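Local coordinates for protein vanadium-dependent haloperoxidase (Zobellia galactanivorans, PDB 4CIT) that probably uses hydrogen peroxide to oxidise iodide at a histidine-bound vanadate cofactor, as a bacterial vanadium-dependent iodoperoxidase, at residues A197-I202 with T358-E363; W329-R334 with P362-G367; L337-T342 with G421-R426. All coordinates share one frame; numbering follows the deposited sequence.

Contact 1 of 3, residues A197-I202 with T358-E363. With VO4 (vanadate ion), chain F.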
loop_
_atom_site.group_PDB
_atom_site.type_symbol
_atom_site.label_atom_id
_atom_site.label_comp_id
_atom_site.label_asym_id
_atom_site.label_seq_id
_atom_site.Cartn_x
_atom_site.Cartn_y
_atom_site.Cartn_z
ATOM N N ALA A 197 22.749 2.885 9.178
ATOM C CA ALA A 197 22.002 3.101 10.461
ATOM C C ALA A 197 21.892 1.867 11.361
ATOM O O ALA A 197 21.759 1.985 12.574
ATOM C CB ALA A 197 20.665 3.690 10.152
ATOM N N TYR A 198 22.077 0.655 10.796
ATOM C CA TYR A 198 22.015 -0.632 11.515
ATOM C C TYR A 198 20.761 -0.686 12.314
ATOM O O TYR A 198 20.765 -1.117 13.454
ATOM C CB TYR A 198 23.271 -0.924 12.382
ATOM C CG TYR A 198 24.517 -1.097 11.578
ATOM C CD1 TYR A 198 24.838 -2.322 11.037
ATOM C CD2 TYR A 198 25.410 -0.044 11.414
ATOM C CE1 TYR A 198 25.997 -2.477 10.298
ATOM C CE2 TYR A 198 26.577 -0.203 10.726
ATOM C CZ TYR A 198 26.857 -1.420 10.177
ATOM O OH TYR A 198 28.011 -1.589 9.470
ATOM N N MET A 199 19.677 -0.315 11.702
ATOM C CA MET A 199 18.371 -0.344 12.384
ATOM C C MET A 199 17.891 -1.770 12.581
ATOM O O MET A 199 18.158 -2.667 11.768
ATOM C CB MET A 199 17.270 0.459 11.608
ATOM C CG MET A 199 17.343 1.992 11.524
ATOM S SD MET A 199 16.063 2.752 10.451
ATOM C CE MET A 199 14.618 1.915 11.018
ATOM N N ASP A 200 17.141 -1.982 13.655
ATOM C CA ASP A 200 16.550 -3.303 13.965
ATOM C C ASP A 200 15.435 -3.545 12.893
ATOM O O ASP A 200 14.854 -2.602 12.332
ATOM C CB ASP A 200 15.794 -3.289 15.293
ATOM C CG ASP A 200 16.663 -3.471 16.530
ATOM O OD1 ASP A 200 17.845 -3.809 16.434
ATOM O OD2 ASP A 200 16.106 -3.244 17.644
ATOM N N GLY A 201 15.173 -4.806 12.640
ATOM C CA GLY A 201 14.213 -5.153 11.609
ATOM C C GLY A 201 12.841 -4.531 11.861
ATOM O O GLY A 201 12.274 -4.620 12.969
ATOM N N ILE A 202 12.254 -3.963 10.830
ATOM C CA ILE A 202 10.898 -3.376 10.919
ATOM C C ILE A 202 9.839 -4.414 11.021
ATOM O O ILE A 202 9.747 -5.341 10.214
ATOM C CB ILE A 202 10.599 -2.526 9.650
ATOM C CG1 ILE A 202 11.668 -1.439 9.555
ATOM C CG2 ILE A 202 9.170 -2.017 9.584
ATOM C CD1 ILE A 202 11.736 -0.391 10.635
ATOM N N THR A 358 20.071 -0.056 1.677
ATOM C CA THR A 358 19.326 -1.272 1.954
ATOM C C THR A 358 18.317 -0.997 3.037
ATOM O O THR A 358 18.681 -0.419 4.026
ATOM C CB THR A 358 20.291 -2.410 2.398
ATOM O OG1 THR A 358 21.293 -2.602 1.352
ATOM C CG2 THR A 358 19.457 -3.679 2.570
ATOM N N PRO A 359 17.040 -1.337 2.813
ATOM C CA PRO A 359 16.065 -1.186 3.836
ATOM C C PRO A 359 16.231 -2.083 5.012
ATOM O O PRO A 359 16.728 -3.191 4.903
ATOM C CB PRO A 359 14.770 -1.485 3.111
ATOM C CG PRO A 359 15.064 -1.320 1.656
ATOM C CD PRO A 359 16.444 -1.821 1.578
ATOM N N PRO A 360 15.762 -1.636 6.203
ATOM C CA PRO A 360 16.019 -2.367 7.411
ATOM C C PRO A 360 15.093 -3.506 7.729
ATOM O O PRO A 360 14.378 -3.472 8.711
ATOM C CB PRO A 360 15.903 -1.281 8.499
ATOM C CG PRO A 360 14.852 -0.364 7.953
ATOM C CD PRO A 360 15.060 -0.353 6.440
ATOM N N PHE A 361 15.129 -4.559 6.928
ATOM C CA PHE A 361 14.327 -5.722 7.133
ATOM C C PHE A 361 14.847 -6.848 6.261
ATOM O O PHE A 361 15.589 -6.550 5.253
ATOM C CB PHE A 361 12.814 -5.511 6.970
ATOM C CG PHE A 361 12.420 -4.579 5.888
ATOM C CD1 PHE A 361 12.301 -5.017 4.592
ATOM C CD2 PHE A 361 12.142 -3.271 6.185
ATOM C CE1 PHE A 361 11.878 -4.200 3.587
ATOM C CE2 PHE A 361 11.752 -2.403 5.208
ATOM C CZ PHE A 361 11.653 -2.848 3.880
ATOM N N PRO A 362 14.537 -8.109 6.610
ATOM C CA PRO A 362 15.052 -9.223 5.847
ATOM C C PRO A 362 14.646 -9.212 4.366
ATOM O O PRO A 362 13.708 -8.524 3.936
ATOM C CB PRO A 362 14.497 -10.447 6.558
ATOM C CG PRO A 362 14.346 -9.971 7.948
ATOM C CD PRO A 362 13.831 -8.607 7.788
ATOM N N GLU A 363 15.373 -9.974 3.606
ATOM C CA GLU A 363 15.407 -9.897 2.137
ATOM C C GLU A 363 14.256 -10.576 1.358
ATOM O O GLU A 363 13.875 -10.059 0.274
ATOM C CB GLU A 363 16.748 -10.365 1.648
ATOM C CG GLU A 363 17.043 -9.994 0.218
ATOM C CD GLU A 363 16.464 -10.872 -0.819
ATOM O OE1 GLU A 363 16.194 -12.083 -0.572
ATOM O OE2 GLU A 363 16.358 -10.359 -1.957
HETATM O O4 VO4 F . 13.614 -4.043 0.109
#

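Contact 2 of 3, residues W329-R334 with P362-G367. With VO4 (vanadate ion), chain E; VO4 (vanadate ion), chain D.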
loop_
_atom_site.group_PDB
_atom_site.type_symbol
_atom_site.label_atom_id
_atom_site.label_comp_id
_atom_site.label_asym_id
_atom_site.label_seq_id
_atom_site.Cartn_x
_atom_site.Cartn_y
_atom_site.Cartn_z
ATOM N N TRP A 329 5.616 -9.821 4.735
ATOM C CA TRP A 329 6.281 -9.782 6.042
ATOM C C TRP A 329 6.298 -11.153 6.774
ATOM O O TRP A 329 7.255 -11.496 7.461
ATOM C CB TRP A 329 5.743 -8.684 6.939
ATOM C CG TRP A 329 6.644 -7.503 6.989
ATOM C CD1 TRP A 329 7.351 -7.047 8.093
ATOM C CD2 TRP A 329 7.060 -6.655 5.884
ATOM N NE1 TRP A 329 8.156 -6.017 7.742
ATOM C CE2 TRP A 329 7.982 -5.720 6.405
ATOM C CE3 TRP A 329 6.726 -6.593 4.544
ATOM C CZ2 TRP A 329 8.554 -4.741 5.622
ATOM C CZ3 TRP A 329 7.299 -5.630 3.767
ATOM C CH2 TRP A 329 8.234 -4.743 4.283
ATOM N N ASP A 330 5.256 -11.942 6.595
ATOM C CA ASP A 330 5.195 -13.345 7.028
ATOM C C ASP A 330 6.401 -14.121 6.487
ATOM O O ASP A 330 7.117 -14.846 7.226
ATOM C CB ASP A 330 3.843 -14.044 6.601
ATOM C CG ASP A 330 3.739 -15.448 7.064
ATOM O OD1 ASP A 330 3.734 -15.615 8.334
ATOM O OD2 ASP A 330 3.818 -16.386 6.231
ATOM N N GLU A 331 6.636 -13.989 5.182
ATOM C CA GLU A 331 7.752 -14.695 4.614
ATOM C C GLU A 331 9.088 -14.079 5.029
ATOM O O GLU A 331 10.110 -14.816 5.290
ATOM C CB GLU A 331 7.682 -14.685 3.092
ATOM C CG GLU A 331 8.817 -15.446 2.391
ATOM C CD GLU A 331 9.008 -16.840 2.907
ATOM O OE1 GLU A 331 8.053 -17.511 3.342
ATOM O OE2 GLU A 331 10.188 -17.305 2.965
ATOM N N LYS A 332 9.135 -12.759 5.085
ATOM C CA LYS A 332 10.444 -12.145 5.420
ATOM C C LYS A 332 11.035 -12.708 6.717
ATOM O O LYS A 332 12.259 -12.905 6.822
ATOM C CB LYS A 332 10.368 -10.596 5.531
ATOM C CG LYS A 332 10.258 -9.877 4.224
ATOM C CD LYS A 332 10.147 -8.338 4.317
ATOM C CE LYS A 332 10.263 -7.624 3.001
ATOM N NZ LYS A 332 11.507 -7.948 2.239
ATOM N N TYR A 333 10.183 -12.792 7.736
ATOM C CA TYR A 333 10.583 -13.194 9.064
ATOM C C TYR A 333 10.559 -14.718 9.250
ATOM O O TYR A 333 11.130 -15.207 10.181
ATOM C CB TYR A 333 9.895 -12.342 10.176
ATOM C CG TYR A 333 10.397 -10.977 10.203
ATOM C CD1 TYR A 333 11.539 -10.617 10.899
ATOM C CD2 TYR A 333 9.745 -9.968 9.506
ATOM C CE1 TYR A 333 12.030 -9.352 10.883
ATOM C CE2 TYR A 333 10.239 -8.700 9.473
ATOM C CZ TYR A 333 11.399 -8.344 10.177
ATOM O OH TYR A 333 11.830 -7.046 10.212
ATOM N N ARG A 334 10.034 -15.468 8.295
ATOM C CA ARG A 334 10.208 -16.923 8.239
ATOM C C ARG A 334 11.589 -17.241 7.720
ATOM O O ARG A 334 12.331 -18.004 8.352
ATOM C CB ARG A 334 9.116 -17.581 7.400
ATOM C CG ARG A 334 9.339 -19.062 7.031
ATOM C CD ARG A 334 8.290 -19.727 6.147
ATOM N NE ARG A 334 7.012 -19.607 6.793
ATOM C CZ ARG A 334 6.093 -18.699 6.490
ATOM N NH1 ARG A 334 6.190 -17.866 5.440
ATOM N NH2 ARG A 334 5.011 -18.673 7.235
ATOM N N PRO A 362 14.537 -8.109 6.610
ATOM C CA PRO A 362 15.052 -9.223 5.847
ATOM C C PRO A 362 14.646 -9.212 4.366
ATOM O O PRO A 362 13.708 -8.524 3.936
ATOM C CB PRO A 362 14.497 -10.447 6.558
ATOM C CG PRO A 362 14.346 -9.971 7.948
ATOM C CD PRO A 362 13.831 -8.607 7.788
ATOM N N GLU A 363 15.373 -9.974 3.606
ATOM C CA GLU A 363 15.407 -9.897 2.137
ATOM C C GLU A 363 14.256 -10.576 1.358
ATOM O O GLU A 363 13.875 -10.059 0.274
ATOM C CB GLU A 363 16.748 -10.365 1.648
ATOM C CG GLU A 363 17.043 -9.994 0.218
ATOM C CD GLU A 363 16.464 -10.872 -0.819
ATOM O OE1 GLU A 363 16.194 -12.083 -0.572
ATOM O OE2 GLU A 363 16.358 -10.359 -1.957
ATOM N N TYR A 364 13.698 -11.672 1.832
ATOM C CA TYR A 364 12.919 -12.536 0.930
ATOM C C TYR A 364 11.502 -12.698 1.472
ATOM O O TYR A 364 11.370 -13.090 2.597
ATOM C CB TYR A 364 13.584 -13.916 0.858
ATOM C CG TYR A 364 12.947 -14.912 -0.077
ATOM C CD1 TYR A 364 13.218 -14.949 -1.405
ATOM C CD2 TYR A 364 12.005 -15.835 0.418
ATOM C CE1 TYR A 364 12.639 -15.896 -2.240
ATOM C CE2 TYR A 364 11.428 -16.781 -0.377
ATOM C CZ TYR A 364 11.738 -16.811 -1.698
ATOM O OH TYR A 364 11.220 -17.773 -2.507
ATOM N N THR A 365 10.461 -12.460 0.742
ATOM C CA THR A 365 10.423 -11.923 -0.638
ATOM C C THR A 365 10.403 -10.384 -0.598
ATOM O O THR A 365 10.317 -9.762 0.488
ATOM C CB THR A 365 9.128 -12.415 -1.325
ATOM O OG1 THR A 365 8.048 -12.215 -0.383
ATOM C CG2 THR A 365 9.262 -13.852 -1.796
ATOM N N SER A 366 10.565 -9.731 -1.752
ATOM C CA SER A 366 10.616 -8.289 -1.889
ATOM C C SER A 366 9.231 -7.644 -1.750
ATOM O O SER A 366 8.307 -8.065 -2.456
ATOM C CB SER A 366 11.136 -7.930 -3.272
ATOM O OG SER A 366 10.790 -6.572 -3.641
ATOM N N GLY A 367 9.107 -6.710 -0.789
ATOM C CA GLY A 367 7.917 -5.969 -0.598
ATOM C C GLY A 367 7.417 -5.236 -1.824
ATOM O O GLY A 367 6.220 -5.278 -2.160
HETATM O O3 VO4 E . 11.609 -5.964 0.397
HETATM O O2 VO4 D . 11.686 -4.531 -2.273
HETATM O O HOH W 1 13.855 -13.100 4.513
#

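Contact 3 of 3, residues L337-T342 with G421-R426. With VO4 (vanadate ion), chain B; VO4 (vanadate ion), chain F; VO4 (vanadate ion), chain E; VO4 (vanadate ion), chain D.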
loop_
_atom_site.group_PDB
_atom_site.type_symbol
_atom_site.label_atom_id
_atom_site.label_comp_id
_atom_site.label_asym_id
_atom_site.label_seq_id
_atom_site.Cartn_x
_atom_site.Cartn_y
_atom_site.Cartn_z
ATOM N N LEU A 337 16.405 -13.726 5.706
ATOM C CA LEU A 337 17.558 -13.807 4.804
ATOM C C LEU A 337 18.387 -12.570 4.744
ATOM O O LEU A 337 17.888 -11.471 4.575
ATOM C CB LEU A 337 17.051 -14.167 3.419
ATOM C CG LEU A 337 18.136 -14.552 2.398
ATOM C CD1 LEU A 337 18.909 -15.844 2.758
ATOM C CD2 LEU A 337 17.484 -14.663 0.992
ATOM N N ILE A 338 19.712 -12.778 4.780
ATOM C CA ILE A 338 20.694 -11.718 4.669
ATOM C C ILE A 338 20.613 -10.943 3.353
ATOM O O ILE A 338 20.311 -11.523 2.305
ATOM C CB ILE A 338 22.069 -12.431 4.816
ATOM C CG1 ILE A 338 23.194 -11.448 5.127
ATOM C CG2 ILE A 338 22.348 -13.323 3.609
ATOM C CD1 ILE A 338 24.394 -12.220 5.770
ATOM N N ARG A 339 20.834 -9.619 3.410
ATOM C CA ARG A 339 20.830 -8.747 2.288
ATOM C C ARG A 339 22.131 -8.822 1.509
ATOM O O ARG A 339 23.185 -9.173 2.059
ATOM C CB ARG A 339 20.566 -7.306 2.752
ATOM C CG ARG A 339 19.186 -7.122 3.271
ATOM C CD ARG A 339 18.215 -6.891 2.103
ATOM N NE ARG A 339 16.879 -6.522 2.618
ATOM C CZ ARG A 339 15.960 -5.866 1.936
ATOM N NH1 ARG A 339 16.101 -5.588 0.646
ATOM N NH2 ARG A 339 14.789 -5.611 2.509
ATOM N N PRO A 340 22.071 -8.554 0.177
ATOM C CA PRO A 340 23.197 -8.684 -0.699
ATOM C C PRO A 340 24.464 -7.898 -0.271
ATOM O O PRO A 340 25.579 -8.505 -0.329
ATOM C CB PRO A 340 22.667 -8.153 -2.037
ATOM C CG PRO A 340 21.239 -8.396 -2.020
ATOM C CD PRO A 340 20.848 -8.164 -0.565
ATOM N N GLU A 341 24.318 -6.652 0.195
ATOM C CA GLU A 341 25.528 -5.898 0.570
ATOM C C GLU A 341 26.323 -6.561 1.675
ATOM O O GLU A 341 27.569 -6.476 1.677
ATOM C CB GLU A 341 25.218 -4.444 0.943
ATOM C CG GLU A 341 24.463 -4.221 2.223
ATOM C CD GLU A 341 24.483 -2.713 2.555
ATOM O OE1 GLU A 341 25.528 -2.134 2.966
ATOM O OE2 GLU A 341 23.499 -2.054 2.263
ATOM N N THR A 342 25.646 -7.133 2.655
ATOM C CA THR A 342 26.278 -7.811 3.800
ATOM C C THR A 342 27.192 -8.967 3.323
ATOM O O THR A 342 28.371 -9.030 3.699
ATOM C CB THR A 342 25.216 -8.343 4.726
ATOM O OG1 THR A 342 24.232 -7.287 4.963
ATOM C CG2 THR A 342 25.853 -8.804 6.035
ATOM N N GLY A 421 18.748 -1.676 -7.946
ATOM C CA GLY A 421 19.075 -1.029 -6.719
ATOM C C GLY A 421 20.096 -1.701 -5.800
ATOM O O GLY A 421 20.590 -1.035 -4.847
ATOM N N GLY A 422 20.413 -2.968 -6.046
ATOM C CA GLY A 422 21.426 -3.728 -5.285
ATOM C C GLY A 422 20.996 -4.233 -3.969
ATOM O O GLY A 422 21.831 -4.608 -3.165
ATOM N N ILE A 423 19.658 -4.282 -3.729
ATOM C CA ILE A 423 19.147 -4.660 -2.420
ATOM C C ILE A 423 18.349 -5.966 -2.357
ATOM O O ILE A 423 17.994 -6.418 -1.299
ATOM C CB ILE A 423 18.375 -3.494 -1.713
ATOM C CG1 ILE A 423 17.043 -3.221 -2.383
ATOM C CG2 ILE A 423 19.307 -2.292 -1.589
ATOM C CD1 ILE A 423 17.089 -2.445 -3.648
ATOM N N HIS A 424 17.992 -6.518 -3.498
ATOM C CA HIS A 424 17.320 -7.834 -3.604
ATOM C C HIS A 424 18.001 -8.717 -4.562
ATOM O O HIS A 424 18.434 -8.289 -5.631
ATOM C CB HIS A 424 15.824 -7.698 -4.000
ATOM C CG HIS A 424 14.919 -7.291 -2.865
ATOM N ND1 HIS A 424 14.682 -8.068 -1.762
ATOM C CD2 HIS A 424 14.252 -6.125 -2.646
ATOM C CE1 HIS A 424 13.843 -7.435 -0.949
ATOM N NE2 HIS A 424 13.577 -6.246 -1.457
ATOM N N TYR A 425 17.977 -10.011 -4.268
ATOM C CA TYR A 425 18.362 -11.043 -5.249
ATOM C C TYR A 425 17.200 -11.340 -6.215
ATOM O O TYR A 425 16.013 -11.097 -5.913
ATOM C CB TYR A 425 18.711 -12.372 -4.529
ATOM C CG TYR A 425 19.647 -12.262 -3.327
ATOM C CD1 TYR A 425 20.974 -12.101 -3.458
ATOM C CD2 TYR A 425 19.129 -12.248 -2.064
ATOM C CE1 TYR A 425 21.834 -11.953 -2.329
ATOM C CE2 TYR A 425 19.939 -12.138 -0.935
ATOM C CZ TYR A 425 21.299 -11.961 -1.070
ATOM O OH TYR A 425 21.996 -11.832 0.120
ATOM N N ARG A 426 17.505 -12.023 -7.315
ATOM C CA ARG A 426 16.495 -12.407 -8.272
ATOM C C ARG A 426 15.322 -13.142 -7.680
ATOM O O ARG A 426 14.141 -12.861 -8.069
ATOM C CB ARG A 426 17.139 -13.182 -9.464
ATOM C CG ARG A 426 16.143 -13.715 -10.518
ATOM C CD ARG A 426 16.936 -14.491 -11.559
ATOM N NE ARG A 426 17.702 -13.549 -12.371
ATOM C CZ ARG A 426 17.232 -12.851 -13.404
ATOM N NH1 ARG A 426 15.989 -13.049 -13.855
ATOM N NH2 ARG A 426 18.030 -11.982 -14.057
HETATM V V VO4 B . 12.349 -4.728 -0.541
HETATM O O4 VO4 F . 13.614 -4.043 0.109
HETATM O O3 VO4 E . 11.609 -5.964 0.397
HETATM O O2 VO4 D . 11.686 -4.531 -2.273
HETATM O O HOH W 2 21.973 -4.879 -0.304
#

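Contact 1 of 3, residues A197-I202 with T358-E363
The carbonyl oxygen of Pro360 is approached by two groups of the 197-202 loop, one N-H and one CA-H. Ile202 N gives it a hydrogen bond, 3.0 Å from Ile202 N to Pro360 O, which arrives nearly in line with the C=O bond (166° at the oxygen). The CA-H of Gly201 adds a weaker contact, with Gly201 CA 3.4 Å from Pro360 O. Pro360 is the centre of an inverse gamma turn, closed by Phe361 N bonding back to Pro359 O at 2.9 Å; at this bend its ring and carbonyl are turned to the loop. The turn belongs to the vanadate site of the haloperoxidase: Pro359 CG lies 3.5 Å from O4 of the vanadate ion, and Phe361 CE1 lies somewhat farther from it. On the loop side, Met199 runs alongside the Pro360 ring, with Met199 CB 3.8 Å from Pro360 CB; its chain bends at chi3 (47°), which brings CE back to Pro360 CG. Ile202 CG1 packs on Pro360 CG at 3.7 Å and meets the edge of the Phe361 ring close to its plane, 3.9 Å from Phe361 CD2. Beyond the contact, Ile202 O accepts hydrogen bonds from Trp329 NE1 and Tyr333 OH of helix 307-335.

Contact 2 of 3, residues W329-R334 with P362-G367
Lys332 reaches from its helix across the 362-367 loop to the vanadate. Its CB sits near Tyr364 O, the oxygen that also receives the Lys332 CA-H at 3.1 Å from CA. Beyond CB the chain is extended: CG lies equally far from Pro362 O and Thr365 O, CD passes over the centre of the Trp329 ring, and Lys332 CE comes 3.3 Å from Thr365 O, with vanadate O3 close by. A final bend (chi4 -55°) brings NZ among three oxygens. Lys332 NZ bonds Pro362 O at 2.8 Å, in the carbonyl plane, and Thr365 O, also at 2.8 Å, tilted from the plane of Thr365's own carbonyl. Its third bond goes to vanadate O3, 2.7 Å from Lys332 NZ. Three acceptors thus fix the ammonium's rotation. Next along the helix, Tyr333 offers a ring face to Pro362, whose CG stands 4.1 Å from the ring centroid in a CH-pi contact. Glu331 OE2 meets the Tyr364 ring edge, 3.5 Å from Tyr364 CD2. Gly367 N donates to vanadate O3 at 2.9 Å and Ser366 OG to O2, while Ser366 also caps helix 367-383. A lysine and a helix N terminus converging on the oxyanion are characteristic of the PAP2 and vanadium haloperoxidase active site.

Contact 3 of 3, residues L337-T342 with G421-R426
Arg339 leaves its backbone with CG beside the N (chi1 -68°) and folds sharply at chi2 (-83°), which swings the guanidinium back toward the 421-426 loop. His424 has much the same first torsion (chi1 -78°), CG beside its own N; its imidazole comes to the same spot, and His424 NE2 binds the vanadium at 2.2 Å. Arg339 NH1 lies over one face of that imidazole, offset toward the rim. Arg339 NH1 also donates to Ile423 O at 2.8 Å, from above the carbonyl plane. A second bond runs from Arg339 NH1 to vanadate O4, 3.0 Å away; Arg339 NH2 reaches O4 as well, so two nitrogens hold one oxygen and would probably draw negative charge toward it. Glu363 OE2 accepts from His424 ND1 and fixes the ring's turn.

Tyr425 lies against Pro340, whose CG stands over the ring face 3.8 Å from the centroid. Its hydroxyl donates to Ile338 O, 2.8 Å from Tyr425 OH, with Leu337 CD2 packing at Tyr425 CE2. A phenylalanine in its place would probably leave Ile338 O without this donor and the end of the ring without its tie to the 337-342 segment. A water joins Glu341 N to Gly422 O.

Gly422, in a Schellman motif, ends helix 407-420, and Tyr425 stands at the N-cap of helix 426-446. This turn packs against the start of helix 340-347, with helix 235-253 touching both Pro340 and Tyr425.

From the N terminus, the 197-202 loop, between helices 172-175 and 235-253, is the first to be tied down: contact 1 closes a span of 155 intervening residues onto the 358-363 loop. Contact 2 starts within that span and ends on the same stretch, with 27 residues between its segments, joining the end of helix 307-335 to the loop before helix 367-383. It shares Pro362 and Glu363 with contact 1. Contact 3 starts inside the spans of both and ends beyond them, so it crosses each, joining the start of helix 340-347 to the turn before helix 426-446. Glu363 OE2 links the 358-367 loop to that turn by accepting from Tyr425 N, and all three contacts border the vanadate.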